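PDB 3ED5: YfnB from Bacillus subtilis, which is a putative hydrolase of the haloacid dehalogenase (HAD) superfamily, possibly acting as a 5'-nucleotidase like others of the YjjG family. Local coordinates for residues Q53-A58 against V70-S75; Y122-G127 against F156-K161; D184-D189 against N210-I215. All blocks are in the same frame, centred on the assembly; numbering follows the deposited sequence.

Interaction 1 (Q53-A58 against V70-S75); sequences QGLWRA and VNTRFS. With FMT (formic acid), chain B; FMT (formic acid), chain F.
Leu-55 reaches across to the root of Arg-73, its CD1 methyl 3.6 Å from Arg-73 CB and nearly as close to CA. The two residues belong to neighbouring helices, 42-60 and 66-80, of the helical cap that HAD enzymes of this type carry between the first and second strands of the core. Here the helices run nearly antiparallel, at 158°, with their local axes 10.2 Å apart. That is a fairly wide spacing, and long side chains bridge it.

Arg-73 does most of this work. Its CG sits between the backbone N and the carbonyl carbon (chi1 58°), and from there the chain runs extended to NE, carrying the guanidinium up beside Trp-56. NH1 arrives at the edge of the indole, in the ring plane, 3.3 Å from Trp-56 NE1. Both atoms are donors, so they do not bond to each other; NH1 turns instead to Asn-52 OD1. The two flat groups are 47° apart in tilt. Val-70 CG1 fits into the angle: it lies 3.7 Å above one face of the guanidinium, toward its rim, while also packing 3.9 Å from Trp-56 CZ2.

The guanidinium has further partners. NH2 forms a salt bridge with Glu-91 of helix 87-98, which ties this pair to a third cap helix. A formate, probably from the crystallisation liquor, lies at the guanidinium edge, where Arg-95 also donates to it; the arginines thus make a small anion site, with Glu-91 likely to balance part of their charge. One formate oxygen, O1, accepts from both Arg-73 NH1 (2.9 Å) and NH2 (3.1 Å), while the other, O2, rests 3.3 Å from Trp-56 CZ2 at the indole edge.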
loop_
_atom_site.group_PDB
_atom_site.type_symbol
_atom_site.label_atom_id
_atom_site.label_comp_id
_atom_site.label_asym_id
_atom_site.label_seq_id
_atom_site.Cartn_x
_atom_site.Cartn_y
_atom_site.Cartn_z
ATOM N N GLN A 53 -9.704 7.891 3.855
ATOM C CA GLN A 53 -9.731 7.552 2.408
ATOM C C GLN A 53 -9.761 8.820 1.534
ATOM O O GLN A 53 -9.000 8.919 0.572
ATOM C CB GLN A 53 -10.891 6.588 2.054
ATOM C CG GLN A 53 -11.179 6.368 0.543
ATOM C CD GLN A 53 -10.086 5.597 -0.196
ATOM O OE1 GLN A 53 -9.234 4.950 0.429
ATOM N NE2 GLN A 53 -10.102 5.662 -1.548
ATOM N N GLY A 54 -10.609 9.788 1.876
ATOM C CA GLY A 54 -10.709 11.028 1.113
ATOM C C GLY A 54 -9.421 11.837 1.126
ATOM O O GLY A 54 -9.085 12.460 0.136
ATOM N N LEU A 55 -8.728 11.859 2.269
ATOM C CA LEU A 55 -7.491 12.630 2.382
ATOM C C LEU A 55 -6.391 11.927 1.569
ATOM O O LEU A 55 -5.693 12.587 0.802
ATOM C CB LEU A 55 -7.072 12.804 3.850
ATOM C CG LEU A 55 -8.063 13.568 4.755
ATOM C CD1 LEU A 55 -7.601 13.441 6.202
ATOM C CD2 LEU A 55 -8.152 15.033 4.344
ATOM N N TRP A 56 -6.271 10.603 1.693
ATOM C CA TRP A 56 -5.248 9.895 0.869
ATOM C C TRP A 56 -5.549 10.067 -0.611
ATOM O O TRP A 56 -4.622 10.241 -1.420
ATOM C CB TRP A 56 -5.085 8.396 1.225
ATOM C CG TRP A 56 -4.303 8.195 2.461
ATOM C CD1 TRP A 56 -4.807 8.239 3.778
ATOM C CD2 TRP A 56 -2.891 8.004 2.585
ATOM N NE1 TRP A 56 -3.777 8.047 4.673
ATOM C CE2 TRP A 56 -2.598 7.895 3.969
ATOM C CE3 TRP A 56 -1.834 7.824 1.646
ATOM C CZ2 TRP A 56 -1.305 7.665 4.455
ATOM C CZ3 TRP A 56 -0.527 7.610 2.142
ATOM C CH2 TRP A 56 -0.272 7.536 3.537
ATOM N N ARG A 57 -6.821 10.032 -0.995
ATOM C CA ARG A 57 -7.139 10.273 -2.408
ATOM C C ARG A 57 -6.688 11.664 -2.844
ATOM O O ARG A 57 -6.135 11.822 -3.937
ATOM C CB ARG A 57 -8.637 10.099 -2.733
ATOM C CG ARG A 57 -9.046 8.621 -2.771
ATOM C CD ARG A 57 -8.436 7.892 -4.011
ATOM N NE ARG A 57 -8.995 8.469 -5.225
ATOM C CZ ARG A 57 -8.296 9.007 -6.216
ATOM N NH1 ARG A 57 -6.965 9.025 -6.198
ATOM N NH2 ARG A 57 -8.945 9.511 -7.255
ATOM N N ALA A 58 -6.924 12.673 -1.999
ATOM C CA ALA A 58 -6.504 14.057 -2.326
ATOM C C ALA A 58 -4.979 14.100 -2.519
ATOM O O ALA A 58 -4.474 14.706 -3.492
ATOM C CB ALA A 58 -6.971 15.059 -1.258
ATOM N N VAL A 70 -1.730 13.001 7.056
ATOM C CA VAL A 70 -1.585 12.199 8.271
ATOM C C VAL A 70 -1.721 13.062 9.520
ATOM O O VAL A 70 -2.196 12.555 10.537
ATOM C CB VAL A 70 -0.311 11.341 8.345
ATOM C CG1 VAL A 70 -0.301 10.316 7.159
ATOM C CG2 VAL A 70 0.958 12.214 8.402
ATOM N N ASN A 71 -1.326 14.337 9.415
ATOM C CA ASN A 71 -1.383 15.273 10.566
ATOM C C ASN A 71 -2.722 15.953 10.747
ATOM O O ASN A 71 -2.925 16.685 11.741
ATOM C CB ASN A 71 -0.225 16.266 10.530
ATOM C CG ASN A 71 1.093 15.580 10.751
ATOM O OD1 ASN A 71 1.179 14.667 11.565
ATOM N ND2 ASN A 71 2.129 16.001 10.033
ATOM N N THR A 72 -3.637 15.745 9.805
ATOM C CA THR A 72 -4.980 16.292 10.038
ATOM C C THR A 72 -6.091 15.269 10.228
ATOM O O THR A 72 -7.164 15.630 10.739
ATOM C CB THR A 72 -5.407 17.323 8.975
ATOM O OG1 THR A 72 -5.405 16.712 7.693
ATOM C CG2 THR A 72 -4.447 18.520 8.940
ATOM N N ARG A 73 -5.885 14.020 9.826
ATOM C CA ARG A 73 -6.991 13.050 9.827
ATOM C C ARG A 73 -7.581 12.881 11.241
ATOM O O ARG A 73 -8.815 12.861 11.402
ATOM C CB ARG A 73 -6.571 11.695 9.236
ATOM C CG ARG A 73 -5.378 11.051 9.964
ATOM C CD ARG A 73 -4.795 9.911 9.077
ATOM N NE ARG A 73 -3.550 9.366 9.604
ATOM C CZ ARG A 73 -2.912 8.343 9.028
ATOM N NH1 ARG A 73 -3.469 7.736 7.970
ATOM N NH2 ARG A 73 -1.778 7.892 9.541
ATOM N N PHE A 74 -6.728 12.788 12.258
ATOM C CA PHE A 74 -7.281 12.561 13.630
ATOM C C PHE A 74 -7.887 13.798 14.251
ATOM O O PHE A 74 -8.822 13.694 15.049
ATOM C CB PHE A 74 -6.243 11.943 14.575
ATOM C CG PHE A 74 -5.823 10.585 14.140
ATOM C CD1 PHE A 74 -6.713 9.520 14.208
ATOM C CD2 PHE A 74 -4.550 10.374 13.591
ATOM C CE1 PHE A 74 -6.308 8.229 13.727
ATOM C CE2 PHE A 74 -4.162 9.121 13.131
ATOM C CZ PHE A 74 -5.038 8.062 13.187
ATOM N N SER A 75 -7.378 14.973 13.903
ATOM C CA SER A 75 -8.036 16.192 14.362
ATOM C C SER A 75 -9.354 16.418 13.614
ATOM O O SER A 75 -10.337 16.828 14.248
ATOM C CB SER A 75 -7.128 17.418 14.299
ATOM O OG SER A 75 -6.376 17.400 13.109
HETATM C C FMT B . -0.754 5.250 6.917
HETATM O O1 FMT B . -1.719 5.399 7.646
HETATM O O2 FMT B . 0.183 6.027 6.879
HETATM C C FMT F . 1.108 19.172 8.040
HETATM O O1 FMT F . 1.980 18.730 8.784
HETATM O O2 FMT F . 1.326 19.592 6.901
#

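Interaction 2 (Y122-G127 against F156-K161); sequences YIVTNG and FQKPMK. With FMT (formic acid), chain C; FMT (formic acid), chain D.
The catalytic end of the HAD core lies where strand 120-125 runs out into Asn-126 and meets the loop carrying Lys-158. Asn-126 presents the edge of its side-chain amide, OD1 and ND2 together, to the backbone of Lys-158 and pairs with it twice. OD1 accepts from Lys-158 N at 3.0 Å, the donor lying in the carbonyl plane on a lone pair, although the N-H is bent. ND2 gives the straighter bond, 163°, to Lys-158 O, also at 3.0 Å, with that oxygen almost exactly in the amide plane. Two bonds to one residue fix the rotation of the amide and hold the loop backbone beside the strand end. Gln-157 CB closes in on Asn-126 OD1 at 3.6 Å.

Held at its backbone, Lys-158 reaches over the end of the strand, past Asn-126, to Val-124. CG stands anti to the carbonyl carbon, and a bend at chi3 (-78°) swings the amine inward to Val-124 O, 2.9 Å from NZ. The amine comes from above that carbonyl plane, 47° out of it, and so misses the lone pairs. In sequence and place this is the motif III lysine of HAD hydrolases, and Thr-125 takes the motif II position at the end of the second strand. NZ also forms salt bridges with Asp-189 and with Asp-13, which places the amine between the two carboxylates, next to the presumed nucleophile. Thr-125 OG1 accepts from Gly-127 N in an ST turn, and Gln-132 bonds the same hydroxyl.

A formate sits close to Lys-158 and Asn-126 N, but its position is doubtful. Directly after Lys-158 the chain passes through a cis peptide bond into Pro-159, whose side chain packs on Glu-60 of helix 42-60.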
loop_
_atom_site.group_PDB
_atom_site.type_symbol
_atom_site.label_atom_id
_atom_site.label_comp_id
_atom_site.label_asym_id
_atom_site.label_seq_id
_atom_site.Cartn_x
_atom_site.Cartn_y
_atom_site.Cartn_z
ATOM N N TYR A 122 10.545 -5.722 -6.556
ATOM C CA TYR A 122 10.717 -4.377 -6.035
ATOM C C TYR A 122 9.453 -3.990 -5.272
ATOM O O TYR A 122 8.365 -4.495 -5.554
ATOM C CB TYR A 122 10.880 -3.344 -7.126
ATOM C CG TYR A 122 12.145 -3.598 -7.917
ATOM C CD1 TYR A 122 13.345 -2.993 -7.530
ATOM C CD2 TYR A 122 12.138 -4.469 -9.000
ATOM C CE1 TYR A 122 14.538 -3.238 -8.240
ATOM C CE2 TYR A 122 13.345 -4.717 -9.734
ATOM C CZ TYR A 122 14.514 -4.099 -9.329
ATOM O OH TYR A 122 15.705 -4.303 -10.007
ATOM N N ILE A 123 9.622 -3.044 -4.364
ATOM C CA ILE A 123 8.476 -2.458 -3.636
ATOM C C ILE A 123 8.165 -1.069 -4.225
ATOM O O ILE A 123 9.092 -0.302 -4.494
ATOM C CB ILE A 123 8.767 -2.286 -2.126
ATOM C CG1 ILE A 123 8.885 -3.648 -1.406
ATOM C CG2 ILE A 123 7.669 -1.382 -1.462
ATOM C CD1 ILE A 123 7.568 -4.427 -1.349
ATOM N N VAL A 124 6.869 -0.763 -4.419
ATOM C CA VAL A 124 6.423 0.563 -4.856
ATOM C C VAL A 124 5.334 1.004 -3.865
ATOM O O VAL A 124 4.271 0.378 -3.774
ATOM C CB VAL A 124 5.965 0.625 -6.352
ATOM C CG1 VAL A 124 7.237 0.440 -7.279
ATOM C CG2 VAL A 124 4.852 -0.442 -6.671
ATOM N N THR A 125 5.662 2.021 -3.091
ATOM C CA THR A 125 4.744 2.416 -1.995
ATOM C C THR A 125 4.655 3.934 -1.787
ATOM O O THR A 125 5.650 4.653 -1.932
ATOM C CB THR A 125 5.116 1.664 -0.659
ATOM O OG1 THR A 125 4.129 1.984 0.365
ATOM C CG2 THR A 125 6.511 2.103 -0.140
ATOM N N ASN A 126 3.443 4.403 -1.417
ATOM C CA ASN A 126 3.227 5.798 -0.997
ATOM C C ASN A 126 3.291 5.921 0.547
ATOM O O ASN A 126 3.189 7.024 1.090
ATOM C CB ASN A 126 1.821 6.273 -1.410
ATOM C CG ASN A 126 1.734 6.668 -2.854
ATOM O OD1 ASN A 126 2.748 6.685 -3.575
ATOM N ND2 ASN A 126 0.532 6.980 -3.300
ATOM N N GLY A 127 3.468 4.797 1.235
ATOM C CA GLY A 127 3.536 4.791 2.707
ATOM C C GLY A 127 4.756 5.508 3.260
ATOM O O GLY A 127 5.770 5.646 2.605
ATOM N N PHE A 156 6.704 13.112 -6.123
ATOM C CA PHE A 156 5.407 12.730 -6.653
ATOM C C PHE A 156 4.918 11.509 -5.853
ATOM O O PHE A 156 5.518 11.151 -4.830
ATOM C CB PHE A 156 5.535 12.395 -8.163
ATOM C CG PHE A 156 6.157 13.495 -8.978
ATOM C CD1 PHE A 156 5.373 14.476 -9.565
ATOM C CD2 PHE A 156 7.544 13.540 -9.158
ATOM C CE1 PHE A 156 5.975 15.513 -10.345
ATOM C CE2 PHE A 156 8.155 14.553 -9.929
ATOM C CZ PHE A 156 7.361 15.552 -10.506
ATOM N N GLN A 157 3.853 10.865 -6.313
ATOM C CA GLN A 157 3.295 9.720 -5.600
ATOM C C GLN A 157 2.526 8.895 -6.610
ATOM O O GLN A 157 2.068 9.438 -7.591
ATOM C CB GLN A 157 2.368 10.178 -4.429
ATOM C CG GLN A 157 1.137 11.007 -4.812
ATOM C CD GLN A 157 1.439 12.423 -5.293
ATOM O OE1 GLN A 157 2.371 13.089 -4.809
ATOM N NE2 GLN A 157 0.643 12.906 -6.273
ATOM N N LYS A 158 2.370 7.598 -6.364
ATOM C CA LYS A 158 1.416 6.801 -7.154
ATOM C C LYS A 158 0.034 7.478 -7.056
ATOM O O LYS A 158 -0.361 7.930 -5.951
ATOM C CB LYS A 158 1.305 5.351 -6.653
ATOM C CG LYS A 158 2.607 4.557 -6.476
ATOM C CD LYS A 158 2.269 3.057 -6.127
ATOM C CE LYS A 158 1.882 2.935 -4.719
ATOM N NZ LYS A 158 1.706 1.520 -4.301
ATOM N N PRO A 159 -0.709 7.566 -8.176
ATOM C CA PRO A 159 -0.467 6.931 -9.491
ATOM C C PRO A 159 0.299 7.778 -10.525
ATOM O O PRO A 159 0.371 7.398 -11.718
ATOM C CB PRO A 159 -1.883 6.728 -10.018
ATOM C CG PRO A 159 -2.573 7.982 -9.573
ATOM C CD PRO A 159 -2.065 8.153 -8.127
HETATM N N MSE A 160 0.850 8.911 -10.108
HETATM C CA MSE A 160 1.482 9.864 -11.052
HETATM C C MSE A 160 2.542 9.204 -11.923
HETATM O O MSE A 160 3.415 8.498 -11.420
HETATM C CB MSE A 160 2.104 11.052 -10.318
HETATM C CG MSE A 160 1.087 11.894 -9.523
HETATM SE SE MSE A 160 -0.442 12.568 -10.590
HETATM C CE MSE A 160 -1.731 11.179 -10.262
ATOM N N LYS A 161 2.454 9.457 -13.226
ATOM C CA LYS A 161 3.459 8.972 -14.176
ATOM C C LYS A 161 4.877 9.347 -13.720
ATOM O O LYS A 161 5.802 8.535 -13.835
ATOM C CB LYS A 161 3.106 9.451 -15.600
ATOM C CG LYS A 161 3.044 10.978 -15.797
ATOM C CD LYS A 161 2.530 11.378 -17.195
ATOM C CE LYS A 161 2.623 12.898 -17.442
ATOM N NZ LYS A 161 2.270 13.215 -18.864
HETATM C C FMT C . -0.150 3.121 -2.093
HETATM O O1 FMT C . -0.701 3.643 -1.139
HETATM O O2 FMT C . 1.065 2.933 -2.042
HETATM C C FMT D . 2.782 16.229 -7.097
HETATM O O1 FMT D . 1.619 15.933 -6.699
HETATM O O2 FMT D . 3.823 16.259 -6.393
#

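Interaction 3 (D184-D189 against N210-I215); sequences DSLTAD and NVPEII
Leu-186 lies across the carboxamide of Asn-210 with both methyls over the same face: CD1 is 3.2 Å from OD1, and CD2 is 3.8 Å from ND2. The CD1 methyl also touches Pro-212, 3.9 Å from CG. With CG of Asn-210 anti to the backbone N (chi1 -164°), the flat group folds back over its own loop and braces it. ND2 donates almost straight, at 172°, to Ile-214 O, 2.8 Å away, while Ile-214 N returns a bond to OD1. Inside this bracket runs a type I turn from Asn-210 to Glu-213. Put an alanine in place of Asn-210 and both bonds to Ile-214 disappear, which would probably leave the turn freer to move and a gap under the Leu-186 methyls.

Ile-214 meets the leucine at its backbone rather than at its methyls. Its CD1 rests 3.5 Å from Leu-186 O and its CG2 3.6 Å from the same oxygen, against the first turn of helix 186-195, which Ser-185 caps by accepting from Ala-188 N. Residues Asp-184 to Asp-189, from the end of strand 179-183 into this helix, match motif IV of HAD hydrolases. Farther along the helix, Ile-214 also touches Ile-190, Lys-191 and Gln-194, while Trp-202 of strand 199-203 touches Leu-186 and Asn-210 just ahead of the loop that leads to edge strand 218-220.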
loop_
_atom_site.group_PDB
_atom_site.type_symbol
_atom_site.label_atom_id
_atom_site.label_comp_id
_atom_site.label_asym_id
_atom_site.label_seq_id
_atom_site.Cartn_x
_atom_site.Cartn_y
_atom_site.Cartn_z
ATOM N N ASP A 184 -3.438 -3.598 -4.417
ATOM C CA ASP A 184 -4.864 -3.647 -4.081
ATOM C C ASP A 184 -5.615 -2.361 -4.411
ATOM O O ASP A 184 -6.858 -2.347 -4.389
ATOM C CB ASP A 184 -5.009 -3.891 -2.577
ATOM C CG ASP A 184 -4.599 -2.695 -1.780
ATOM O OD1 ASP A 184 -3.483 -2.181 -1.997
ATOM O OD2 ASP A 184 -5.389 -2.259 -0.929
ATOM N N SER A 185 -4.880 -1.277 -4.686
ATOM C CA SER A 185 -5.522 0.024 -4.939
ATOM C C SER A 185 -5.785 0.273 -6.421
ATOM O O SER A 185 -4.853 0.356 -7.229
ATOM C CB SER A 185 -4.679 1.171 -4.362
ATOM O OG SER A 185 -5.192 2.427 -4.833
ATOM N N LEU A 186 -7.060 0.407 -6.792
ATOM C CA LEU A 186 -7.400 0.770 -8.175
ATOM C C LEU A 186 -6.788 2.105 -8.573
ATOM O O LEU A 186 -6.344 2.276 -9.715
ATOM C CB LEU A 186 -8.919 0.885 -8.336
ATOM C CG LEU A 186 -9.675 -0.434 -8.285
ATOM C CD1 LEU A 186 -11.181 -0.082 -8.380
ATOM C CD2 LEU A 186 -9.271 -1.272 -9.469
ATOM N N THR A 187 -6.763 3.028 -7.607
ATOM C CA THR A 187 -6.351 4.390 -7.881
ATOM C C THR A 187 -4.846 4.615 -7.861
ATOM O O THR A 187 -4.367 5.441 -8.645
ATOM C CB THR A 187 -7.046 5.420 -6.962
ATOM O OG1 THR A 187 -6.751 5.127 -5.591
ATOM C CG2 THR A 187 -8.578 5.393 -7.153
ATOM N N ALA A 188 -4.110 3.927 -6.992
ATOM C CA ALA A 188 -2.670 4.128 -6.899
ATOM C C ALA A 188 -1.964 3.116 -7.763
ATOM O O ALA A 188 -1.032 3.480 -8.515
ATOM C CB ALA A 188 -2.170 3.981 -5.473
ATOM N N ASP A 189 -2.374 1.845 -7.646
ATOM C CA ASP A 189 -1.589 0.747 -8.287
ATOM C C ASP A 189 -2.053 0.442 -9.690
ATOM O O ASP A 189 -1.240 0.375 -10.628
ATOM C CB ASP A 189 -1.646 -0.532 -7.438
ATOM C CG ASP A 189 -1.094 -0.330 -6.047
ATOM O OD1 ASP A 189 0.019 0.226 -5.928
ATOM O OD2 ASP A 189 -1.812 -0.710 -5.085
ATOM N N ASN A 210 -15.633 -2.176 -8.797
ATOM C CA ASN A 210 -14.751 -1.273 -9.474
ATOM C C ASN A 210 -15.468 0.039 -9.827
ATOM O O ASN A 210 -15.819 0.251 -10.979
ATOM C CB ASN A 210 -14.197 -1.957 -10.724
ATOM C CG ASN A 210 -12.981 -1.239 -11.276
ATOM O OD1 ASN A 210 -12.832 -0.020 -11.100
ATOM N ND2 ASN A 210 -12.101 -1.981 -11.932
ATOM N N VAL A 211 -15.682 0.905 -8.827
ATOM C CA VAL A 211 -16.463 2.149 -9.009
ATOM C C VAL A 211 -15.861 3.065 -10.099
ATOM O O VAL A 211 -16.592 3.517 -10.997
ATOM C CB VAL A 211 -16.704 2.929 -7.665
ATOM C CG1 VAL A 211 -17.760 4.020 -7.851
ATOM C CG2 VAL A 211 -17.108 1.962 -6.524
ATOM N N PRO A 212 -14.525 3.299 -10.066
ATOM C CA PRO A 212 -13.941 4.142 -11.129
ATOM C C PRO A 212 -13.826 3.486 -12.515
ATOM O O PRO A 212 -13.520 4.184 -13.506
ATOM C CB PRO A 212 -12.554 4.496 -10.584
ATOM C CG PRO A 212 -12.245 3.441 -9.603
ATOM C CD PRO A 212 -13.544 3.005 -9.000
ATOM N N GLU A 213 -14.085 2.177 -12.581
ATOM C CA GLU A 213 -13.904 1.381 -13.799
ATOM C C GLU A 213 -12.479 1.478 -14.341
ATOM O O GLU A 213 -12.269 1.718 -15.533
ATOM C CB GLU A 213 -14.912 1.757 -14.882
ATOM C CG GLU A 213 -16.361 1.575 -14.464
ATOM C CD GLU A 213 -17.336 1.941 -15.574
ATOM O OE1 GLU A 213 -16.967 1.861 -16.774
ATOM O OE2 GLU A 213 -18.486 2.306 -15.245
ATOM N N ILE A 214 -11.509 1.300 -13.445
ATOM C CA ILE A 214 -10.088 1.236 -13.808
ATOM C C ILE A 214 -9.801 -0.250 -14.041
ATOM O O ILE A 214 -9.770 -1.044 -13.072
ATOM C CB ILE A 214 -9.227 1.815 -12.671
ATOM C CG1 ILE A 214 -9.549 3.303 -12.494
ATOM C CG2 ILE A 214 -7.726 1.584 -12.934
ATOM C CD1 ILE A 214 -8.971 3.922 -11.235
ATOM N N ILE A 215 -9.593 -0.632 -15.302
ATOM C CA ILE A 215 -9.543 -2.062 -15.656
ATOM C C ILE A 215 -8.124 -2.682 -15.604
ATOM O O ILE A 215 -7.267 -2.360 -16.431
ATOM C CB ILE A 215 -10.195 -2.368 -17.045
ATOM C CG1 ILE A 215 -11.595 -1.727 -17.181
ATOM C CG2 ILE A 215 -10.233 -3.916 -17.332
ATOM C CD1 ILE A 215 -12.605 -2.100 -16.086
#

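Overall arrangement
Interaction 2 lies at the presumed active site; the others flank it from cap and core surface. Segment 184-189 of interaction 3 joins it there: the two centres are 14 Å apart, yet Lys-158 NZ meets Asp-189 OD1 at 2.7 Å in a salt bridge, and Lys-158 comes about 3 Å (nearest side-chain atoms) from Asp-13, the probable nucleophile. Interaction 1 belongs to the cap, its centre 17 Å from that of interaction 2 and 19 Å from that of interaction 3. Helix 42-60 still touches both: Trp-56 CZ3 packs 3.9 Å from Asn-126 O, and Arg-57 CD lies 3.6 Å from Thr-187 OG1. Trp-56, about 9 Å from Asp-13 (nearest side-chain atoms), brings the cap close to the catalytic loops.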